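Local coordinates for putative hemin ABC transport system, membrane protein (Burkholderia cenocepacia J2315, PDB 5B57), which probably serves as the membrane-spanning permease subunit of an ABC-type heme importer, forming part of the route for substrate across the membrane, at residues Ala124-Phe129 with Cys318-Cys323; Leu152-Pro157 with Gly215-Val220; Val260-Ala265 with Gln284-Arg289. All coordinates share one frame; numbering follows the deposited sequence.

Contacts 1 and 3 lie on the same side of the chain's centre, whereas contact 2 lies across that centre from contact 1. Contacts 1 and 3 have centres 15 Å apart and meet directly: Leu128 CD1 of contact 1 packs on Lys287 CA of contact 3 at 3.8 Å. Contact 2 stands apart, its centre 38 Å from each of the others and its nearest atoms about 24 Å from contact 1 and about 26 Å from contact 3. Both contacts 1 and 3 reach the chain of another protein, consistent with the side on which an ATPase subunit docks in ABC importers, while contact 2 adjoins the second copy of this protein. All three belong to the FecCD family region.

Contact 1: residues Ala124-Phe129 with Cys318-Cys323; sequences AMQALF and CVRLAC
Gln126 and Arg320 meet through bends in both side chains. Gln126 CG is turned away from its own carbonyl carbon and its chain kinks at chi2, presenting OE1 to the other helix; Arg320 bends at chi3 (-55°), which turns the NH1/NH2 edge of the guanidinium to that oxygen. The bends aim the two groups at each other, while the backbones stand well apart, 10.9 Å from Gln126 CA to Arg320 CA; the two side chains alone span the gap, burying 84 Å² between the segments.

The grip is end-on, with both terminal nitrogens directed at one atom. Arg320 NH2 donates to Gln126 OE1 at 2.9 Å, with an N-H...O angle of 155° and the donor lying in the carbonyl plane. Arg320 NH1 donates to the same Gln126 OE1 at 3.2 Å, less straight and tilted out of that plane. OE1 itself stays close to the guanidinium plane in both bonds, although amide and guanidinium are turned 70° against each other. With OE1 held by Arg320 and NE2 hydrogen-bonded to Gly312 O, both ends of the Gln126 amide are engaged, which limits its rotation. Arg320 NH2 has a further bond to His317 ND1, one turn back on its own helix, and an aromatic side chain of another protein's chain packs on Arg320.

Both residues are buried. The arrangement is a buried polar tie between the C-terminal parts of helices 94-128 and 311-323, within the all-helical fold of FecCD-type permeases, on the side where another protein docks.

Contact 2: residues Leu152-Pro157 with Gly215-Val220; sequences LIVLGP and GLLTFV
Val154 packs against Leu217 and Val220 where two helices of the FecCD permease fold come together at their C-terminal ends, 141-154 and 196-220. The backbones approach closely here, 6.5 Å between Val154 CA and Leu217 CA, and the contact is wholly apolar in its side chains, with 166 Å² buried between the segments.

Val154 is the buried member. With chi1 at 176°, its CG1 stands opposite the backbone N and points between Leu217 and Val220, one helical turn apart on the facing helix. There the methyl meets Leu217 CD2 at 3.8 Å and, from the other residue, Val220 CG1 at 3.6 Å. The Val154 side chain also rests on the backbone, with CG1 3.4 Å from Leu217 O, an oxygen that takes a weak bond from Val220 N within its own helix.

Leu217 answers with one branch, CD2, which serves two neighbours. Besides Val154 it reaches Leu155, the first residue to leave helical geometry after helix 141-154; the two leucine side chains cross at about a right angle. Leu155 lies on the surface, whereas Val154 also touches Leu229 of helix 223-234.

Further round helix 196-220, Leu216 packs on Ile358 and Phe219 on Asp357 of the second subunit, another copy of this protein. Helix 196-220 therefore touches both helix 141-154 and the dimer partner, consistent with the fifth membrane helix of relatives such as BtuC, which lines the translocation pathway. At the outer margin of the contact, the branch point Leu155 CG and its methyl CD1 both sit 4.0 Å from Leu217 CD2.

Contact 3: residues Val260-Ala265 with Gln284-Arg289; sequences VRERDA and QRLKRR
One face of the Arg289 guanidinium carries a single oxygen of Glu262, OE2, which sits 3.1 Å above the plane, displaced toward the rim; the two flat groups are inclined by 34°. Glu262 OE2 is 3.2 Å from Arg289 NE and 3.5 Å from Arg289 CZ. Because the oxygen is so far out of plane, no N-H points at it, and the pair is a salt bridge by charge alone. The Glu262 chain, bent at chi2 (-69°), crosses that of Arg289 at about a right angle.

The other carboxylate oxygen turns to an apolar neighbour, with Glu262 OE1 against Leu286 CD1 as the two side chains run alongside each other, head to tail. Leu286 has CG anti to its backbone nitrogen (chi1 170°) and divides its methyls: CD1 touches Glu262, while CD2 packs 4.0 Å from Ala265 CB. Val281 adjoins both Ala265 and Leu286, extending this apolar patch.

Glu262 occupies the N-cap position of helix 263-269, so the contact ties the start of that short helix to the first turns of the long helix 283-305. Asp264 and Ala265 each pack on an aromatic side chain of another protein's chain, consistent with the coupling helices of type II ABC importers. Asp264 also touches Arg328 of helix 327-352, placing helix 263-269 between helices 283-305 and 327-352.

Contact 1: residues Ala124-Phe129 with Cys318-Cys323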
loop_
_atom_site.group_PDB
_atom_site.type_symbol
_atom_site.label_atom_id
_atom_site.label_comp_id
_atom_site.label_asym_id
_atom_site.label_seq_id
_atom_site.Cartn_x
_atom_site.Cartn_y
_atom_site.Cartn_z
ATOM N N ALA A 124 17.278 -1.479 -9.059
ATOM C CA ALA A 124 16.554 -0.740 -10.083
ATOM C C ALA A 124 15.054 -0.811 -9.848
ATOM O O ALA A 124 14.371 0.221 -9.815
ATOM C CB ALA A 124 16.908 -1.262 -11.475
ATOM N N MET A 125 14.521 -2.020 -9.650
ATOM C CA MET A 125 13.075 -2.161 -9.478
ATOM C C MET A 125 12.579 -1.453 -8.225
ATOM O O MET A 125 11.487 -0.879 -8.232
ATOM C CB MET A 125 12.694 -3.625 -9.439
ATOM C CG MET A 125 12.890 -4.300 -10.773
ATOM S SD MET A 125 11.364 -4.293 -11.700
ATOM C CE MET A 125 10.307 -5.199 -10.570
ATOM N N GLN A 126 13.360 -1.478 -7.138
ATOM C CA GLN A 126 12.919 -0.807 -5.917
ATOM C C GLN A 126 12.917 0.707 -6.077
ATOM O O GLN A 126 12.067 1.403 -5.502
ATOM C CB GLN A 126 13.801 -1.223 -4.757
ATOM C CG GLN A 126 13.445 -2.597 -4.292
ATOM C CD GLN A 126 14.621 -3.362 -3.750
ATOM O OE1 GLN A 126 15.311 -2.911 -2.826
ATOM N NE2 GLN A 126 14.854 -4.543 -4.310
ATOM N N ALA A 127 13.860 1.239 -6.854
ATOM C CA ALA A 127 13.757 2.634 -7.274
ATOM C C ALA A 127 12.529 2.829 -8.147
ATOM O O ALA A 127 11.639 3.613 -7.819
ATOM C CB ALA A 127 15.021 3.076 -8.010
ATOM N N LEU A 128 12.443 2.075 -9.239
ATOM C CA LEU A 128 11.323 2.206 -10.163
ATOM C C LEU A 128 9.967 2.207 -9.453
ATOM O O LEU A 128 9.091 3.010 -9.787
ATOM C CB LEU A 128 11.385 1.082 -11.194
ATOM C CG LEU A 128 10.252 1.141 -12.204
ATOM C CD1 LEU A 128 10.582 2.226 -13.151
ATOM C CD2 LEU A 128 10.158 -0.155 -12.928
ATOM N N PHE A 129 9.773 1.328 -8.467
ATOM C CA PHE A 129 8.494 1.277 -7.756
ATOM C C PHE A 129 8.470 2.148 -6.524
ATOM O O PHE A 129 7.458 2.146 -5.816
ATOM C CB PHE A 129 8.137 -0.148 -7.331
ATOM C CG PHE A 129 7.707 -1.006 -8.460
ATOM C CD1 PHE A 129 6.385 -1.037 -8.850
ATOM C CD2 PHE A 129 8.627 -1.757 -9.160
ATOM C CE1 PHE A 129 5.977 -1.814 -9.910
ATOM C CE2 PHE A 129 8.226 -2.532 -10.230
ATOM C CZ PHE A 129 6.888 -2.556 -10.601
ATOM N N CYS A 318 20.628 -3.410 2.261
ATOM C CA CYS A 318 21.717 -3.101 3.180
ATOM C C CYS A 318 22.603 -2.010 2.609
ATOM O O CYS A 318 23.035 -1.107 3.341
ATOM C CB CYS A 318 22.530 -4.357 3.487
ATOM S SG CYS A 318 21.517 -5.800 3.873
ATOM N N VAL A 319 22.876 -2.073 1.307
ATOM C CA VAL A 319 23.719 -1.057 0.695
ATOM C C VAL A 319 23.076 0.302 0.860
ATOM O O VAL A 319 23.762 1.313 1.087
ATOM C CB VAL A 319 23.962 -1.383 -0.782
ATOM C CG1 VAL A 319 24.538 -0.158 -1.483
ATOM C CG2 VAL A 319 24.839 -2.648 -0.930
ATOM N N ARG A 320 21.740 0.342 0.795
ATOM C CA ARG A 320 21.016 1.601 0.990
ATOM C C ARG A 320 21.210 2.149 2.408
ATOM O O ARG A 320 21.597 3.310 2.589
ATOM C CB ARG A 320 19.537 1.396 0.687
ATOM C CG ARG A 320 19.107 1.806 -0.699
ATOM C CD ARG A 320 17.597 1.951 -0.714
ATOM N NE ARG A 320 16.966 0.721 -0.248
ATOM C CZ ARG A 320 16.464 -0.199 -1.058
ATOM N NH1 ARG A 320 16.508 -0.026 -2.375
ATOM N NH2 ARG A 320 15.899 -1.284 -0.556
ATOM N N LEU A 321 20.934 1.320 3.425
ATOM C CA LEU A 321 21.143 1.700 4.820
ATOM C C LEU A 321 22.585 2.081 5.134
ATOM O O LEU A 321 22.833 2.695 6.177
ATOM C CB LEU A 321 20.727 0.558 5.736
ATOM C CG LEU A 321 19.218 0.346 5.721
ATOM C CD1 LEU A 321 18.818 -1.117 6.009
ATOM C CD2 LEU A 321 18.555 1.320 6.707
ATOM N N ALA A 322 23.549 1.711 4.283
ATOM C CA ALA A 322 24.928 2.140 4.477
ATOM C C ALA A 322 25.274 3.388 3.690
ATOM O O ALA A 322 26.189 4.110 4.081
ATOM C CB ALA A 322 25.906 1.021 4.100
ATOM N N CYS A 323 24.588 3.673 2.591
ATOM C CA CYS A 323 25.035 4.767 1.742
ATOM C C CYS A 323 23.892 5.632 1.217
ATOM O O CYS A 323 24.149 6.546 0.411
ATOM C CB CYS A 323 25.856 4.217 0.569
ATOM S SG CYS A 323 26.995 2.857 0.999
#

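Contact 2: residues Leu152-Pro157 with Gly215-Val220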
loop_
_atom_site.group_PDB
_atom_site.type_symbol
_atom_site.label_atom_id
_atom_site.label_comp_id
_atom_site.label_asym_id
_atom_site.label_seq_id
_atom_site.Cartn_x
_atom_site.Cartn_y
_atom_site.Cartn_z
ATOM N N LEU A 152 9.414 -27.838 -21.433
ATOM C CA LEU A 152 10.435 -28.638 -22.096
ATOM C C LEU A 152 10.719 -29.939 -21.358
ATOM O O LEU A 152 10.849 -30.990 -21.994
ATOM C CB LEU A 152 11.738 -27.848 -22.251
ATOM C CG LEU A 152 12.850 -28.728 -22.880
ATOM C CD1 LEU A 152 12.545 -29.107 -24.297
ATOM C CD2 LEU A 152 14.205 -28.099 -22.851
ATOM N N ILE A 153 10.855 -29.897 -20.032
ATOM C CA ILE A 153 11.179 -31.121 -19.295
ATOM C C ILE A 153 10.081 -32.169 -19.485
ATOM O O ILE A 153 10.367 -33.366 -19.605
ATOM C CB ILE A 153 11.425 -30.806 -17.805
ATOM C CG1 ILE A 153 12.629 -29.880 -17.605
ATOM C CG2 ILE A 153 11.549 -32.083 -16.968
ATOM C CD1 ILE A 153 12.949 -29.637 -16.149
ATOM N N VAL A 154 8.815 -31.736 -19.555
ATOM C CA VAL A 154 7.679 -32.658 -19.546
ATOM C C VAL A 154 7.226 -33.046 -20.950
ATOM O O VAL A 154 6.780 -34.183 -21.159
ATOM C CB VAL A 154 6.514 -32.060 -18.736
ATOM C CG1 VAL A 154 5.280 -32.979 -18.804
ATOM C CG2 VAL A 154 6.946 -31.795 -17.291
ATOM N N LEU A 155 7.322 -32.135 -21.927
ATOM C CA LEU A 155 7.012 -32.493 -23.305
ATOM C C LEU A 155 8.277 -32.753 -24.104
ATOM O O LEU A 155 8.538 -32.037 -25.081
ATOM C CB LEU A 155 6.153 -31.404 -23.944
ATOM C CG LEU A 155 4.888 -31.128 -23.117
ATOM C CD1 LEU A 155 4.096 -29.960 -23.643
ATOM C CD2 LEU A 155 4.002 -32.362 -23.013
ATOM N N GLY A 156 9.075 -33.763 -23.722
ATOM C CA GLY A 156 10.334 -34.086 -24.363
ATOM C C GLY A 156 10.299 -34.079 -25.887
ATOM O O GLY A 156 11.062 -33.348 -26.527
ATOM N N PRO A 157 9.447 -34.920 -26.490
ATOM C CA PRO A 157 9.101 -34.824 -27.922
ATOM C C PRO A 157 8.428 -33.489 -28.280
ATOM O O PRO A 157 9.117 -32.553 -28.708
ATOM C CB PRO A 157 8.140 -35.996 -28.130
ATOM C CG PRO A 157 8.507 -36.988 -27.044
ATOM C CD PRO A 157 8.941 -36.167 -25.877
ATOM N N GLY A 215 1.223 -26.817 -13.038
ATOM C CA GLY A 215 0.701 -27.929 -12.256
ATOM C C GLY A 215 0.074 -28.989 -13.133
ATOM O O GLY A 215 0.173 -30.186 -12.854
ATOM N N LEU A 216 -0.574 -28.558 -14.210
ATOM C CA LEU A 216 -1.090 -29.487 -15.196
ATOM C C LEU A 216 0.022 -30.348 -15.766
ATOM O O LEU A 216 -0.156 -31.564 -15.942
ATOM C CB LEU A 216 -1.769 -28.702 -16.300
ATOM C CG LEU A 216 -2.862 -29.396 -17.049
ATOM C CD1 LEU A 216 -3.767 -30.016 -16.029
ATOM C CD2 LEU A 216 -3.560 -28.303 -17.821
ATOM N N LEU A 217 1.179 -29.724 -16.064
ATOM C CA LEU A 217 2.315 -30.418 -16.665
ATOM C C LEU A 217 3.049 -31.275 -15.648
ATOM O O LEU A 217 3.430 -32.416 -15.947
ATOM C CB LEU A 217 3.267 -29.409 -17.287
ATOM C CG LEU A 217 2.915 -28.896 -18.668
ATOM C CD1 LEU A 217 3.743 -27.668 -18.907
ATOM C CD2 LEU A 217 3.228 -29.964 -19.689
ATOM N N THR A 218 3.242 -30.739 -14.443
ATOM C CA THR A 218 3.702 -31.547 -13.316
ATOM C C THR A 218 2.833 -32.784 -13.113
ATOM O O THR A 218 3.339 -33.906 -13.028
ATOM C CB THR A 218 3.679 -30.706 -12.057
ATOM O OG1 THR A 218 4.432 -29.518 -12.291
ATOM C CG2 THR A 218 4.271 -31.465 -10.953
ATOM N N PHE A 219 1.515 -32.577 -13.008
ATOM C CA PHE A 219 0.555 -33.667 -12.851
ATOM C C PHE A 219 0.822 -34.805 -13.823
ATOM O O PHE A 219 0.784 -35.983 -13.445
ATOM C CB PHE A 219 -0.857 -33.109 -13.049
ATOM C CG PHE A 219 -1.937 -34.151 -13.195
ATOM C CD1 PHE A 219 -2.253 -35.008 -12.143
ATOM C CD2 PHE A 219 -2.673 -34.233 -14.368
ATOM C CE1 PHE A 219 -3.260 -35.947 -12.267
ATOM C CE2 PHE A 219 -3.682 -35.171 -14.507
ATOM C CZ PHE A 219 -3.978 -36.033 -13.457
ATOM N N VAL A 220 1.121 -34.472 -15.078
ATOM C CA VAL A 220 1.323 -35.506 -16.074
ATOM C C VAL A 220 2.769 -36.001 -16.139
ATOM O O VAL A 220 3.054 -36.933 -16.905
ATOM C CB VAL A 220 0.830 -34.990 -17.439
ATOM C CG1 VAL A 220 1.870 -34.049 -18.072
ATOM C CG2 VAL A 220 0.461 -36.161 -18.344
#

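Contact 3: residues Val260-Ala265 with Gln284-Arg289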
loop_
_atom_site.group_PDB
_atom_site.type_symbol
_atom_site.label_atom_id
_atom_site.label_comp_id
_atom_site.label_asym_id
_atom_site.label_seq_id
_atom_site.Cartn_x
_atom_site.Cartn_y
_atom_site.Cartn_z
ATOM N N VAL A 260 22.541 1.045 -15.431
ATOM C CA VAL A 260 23.505 2.113 -15.170
ATOM C C VAL A 260 23.193 3.358 -16.003
ATOM O O VAL A 260 23.302 4.493 -15.520
ATOM C CB VAL A 260 24.943 1.640 -15.444
ATOM C CG1 VAL A 260 25.906 2.781 -15.211
ATOM C CG2 VAL A 260 25.316 0.431 -14.585
ATOM N N ARG A 261 22.818 3.169 -17.270
ATOM C CA ARG A 261 22.461 4.313 -18.103
ATOM C C ARG A 261 21.191 5.013 -17.636
ATOM O O ARG A 261 20.750 5.941 -18.319
ATOM C CB ARG A 261 22.305 3.877 -19.563
ATOM C CG ARG A 261 23.604 3.860 -20.411
ATOM C CD ARG A 261 24.787 3.064 -19.788
ATOM N NE ARG A 261 26.029 3.204 -20.564
ATOM C CZ ARG A 261 27.244 2.816 -20.160
ATOM N NH1 ARG A 261 27.416 2.254 -18.970
ATOM N NH2 ARG A 261 28.301 2.997 -20.949
ATOM N N GLU A 262 20.590 4.588 -16.506
ATOM C CA GLU A 262 19.356 5.152 -15.964
ATOM C C GLU A 262 19.503 5.530 -14.491
ATOM O O GLU A 262 18.496 5.720 -13.792
ATOM C CB GLU A 262 18.189 4.171 -16.127
ATOM C CG GLU A 262 17.875 3.759 -17.568
ATOM C CD GLU A 262 17.290 4.896 -18.396
ATOM O OE1 GLU A 262 16.667 5.798 -17.797
ATOM O OE2 GLU A 262 17.456 4.894 -19.641
ATOM N N ARG A 263 20.734 5.650 -13.998
ATOM C CA ARG A 263 20.931 5.888 -12.573
ATOM C C ARG A 263 20.482 7.283 -12.157
ATOM O O ARG A 263 20.069 7.475 -11.013
ATOM C CB ARG A 263 22.397 5.660 -12.196
ATOM C CG ARG A 263 23.383 6.509 -12.975
ATOM C CD ARG A 263 24.774 5.900 -12.930
ATOM N NE ARG A 263 25.771 6.714 -13.625
ATOM C CZ ARG A 263 27.072 6.492 -13.533
ATOM N NH1 ARG A 263 27.501 5.490 -12.775
ATOM N NH2 ARG A 263 27.936 7.262 -14.186
ATOM N N ASP A 264 20.554 8.268 -13.051
ATOM C CA ASP A 264 20.139 9.611 -12.672
ATOM C C ASP A 264 18.626 9.755 -12.757
ATOM O O ASP A 264 17.986 10.244 -11.815
ATOM C CB ASP A 264 20.832 10.644 -13.557
ATOM C CG ASP A 264 22.332 10.713 -13.315
ATOM O OD1 ASP A 264 22.763 10.643 -12.142
ATOM O OD2 ASP A 264 23.076 10.840 -14.310
ATOM N N ALA A 265 18.040 9.308 -13.876
ATOM C CA ALA A 265 16.589 9.331 -14.019
ATOM C C ALA A 265 15.904 8.605 -12.863
ATOM O O ALA A 265 14.888 9.081 -12.335
ATOM C CB ALA A 265 16.195 8.717 -15.356
ATOM N N GLN A 284 7.630 7.436 -18.596
ATOM C CA GLN A 284 7.064 6.281 -19.281
ATOM C C GLN A 284 8.144 5.489 -20.020
ATOM O O GLN A 284 8.204 4.260 -19.905
ATOM C CB GLN A 284 5.942 6.728 -20.210
ATOM C CG GLN A 284 4.797 7.336 -19.426
ATOM C CD GLN A 284 4.241 6.331 -18.433
ATOM O OE1 GLN A 284 4.171 5.136 -18.736
ATOM N NE2 GLN A 284 3.885 6.793 -17.233
ATOM N N ARG A 285 9.022 6.171 -20.766
ATOM C CA ARG A 285 10.155 5.473 -21.360
ATOM C C ARG A 285 11.036 4.866 -20.287
ATOM O O ARG A 285 11.643 3.811 -20.507
ATOM C CB ARG A 285 11.001 6.409 -22.231
ATOM C CG ARG A 285 10.274 7.112 -23.372
ATOM C CD ARG A 285 10.122 6.215 -24.583
ATOM N NE ARG A 285 11.408 5.829 -25.171
ATOM C CZ ARG A 285 11.569 4.803 -26.006
ATOM N NH1 ARG A 285 10.529 4.049 -26.349
ATOM N NH2 ARG A 285 12.770 4.526 -26.491
ATOM N N LEU A 286 11.127 5.514 -19.121
ATOM C CA LEU A 286 11.980 4.990 -18.053
ATOM C C LEU A 286 11.434 3.675 -17.514
ATOM O O LEU A 286 12.192 2.717 -17.315
ATOM C CB LEU A 286 12.121 6.011 -16.931
ATOM C CG LEU A 286 12.776 5.540 -15.633
ATOM C CD1 LEU A 286 14.169 5.047 -15.930
ATOM C CD2 LEU A 286 12.820 6.659 -14.573
ATOM N N LYS A 287 10.119 3.611 -17.268
ATOM C CA LYS A 287 9.531 2.361 -16.806
ATOM C C LYS A 287 9.831 1.222 -17.782
ATOM O O LYS A 287 10.262 0.145 -17.369
ATOM C CB LYS A 287 8.031 2.545 -16.584
ATOM C CG LYS A 287 7.719 3.546 -15.475
ATOM C CD LYS A 287 6.213 3.674 -15.135
ATOM C CE LYS A 287 6.004 4.412 -13.784
ATOM N NZ LYS A 287 4.603 4.470 -13.215
ATOM N N ARG A 288 9.676 1.456 -19.083
ATOM C CA ARG A 288 9.855 0.355 -20.022
ATOM C C ARG A 288 11.316 -0.053 -20.144
ATOM O O ARG A 288 11.605 -1.230 -20.322
ATOM C CB ARG A 288 9.259 0.724 -21.387
ATOM C CG ARG A 288 9.622 -0.216 -22.534
ATOM C CD ARG A 288 8.940 0.163 -23.877
ATOM N NE ARG A 288 8.719 -1.031 -24.712
ATOM C CZ ARG A 288 8.065 -1.053 -25.879
ATOM N NH1 ARG A 288 7.921 -2.203 -26.535
ATOM N NH2 ARG A 288 7.557 0.064 -26.401
ATOM N N ARG A 289 12.255 0.878 -20.012
ATOM C CA ARG A 289 13.657 0.526 -20.224
ATOM C C ARG A 289 14.198 -0.306 -19.075
ATOM O O ARG A 289 14.961 -1.247 -19.294
ATOM C CB ARG A 289 14.492 1.789 -20.445
ATOM C CG ARG A 289 14.450 2.219 -21.912
ATOM C CD ARG A 289 15.366 3.379 -22.265
ATOM N NE ARG A 289 14.954 4.620 -21.604
ATOM C CZ ARG A 289 15.153 5.846 -22.093
ATOM N NH1 ARG A 289 14.739 6.903 -21.402
ATOM N NH2 ARG A 289 15.752 6.016 -23.272
#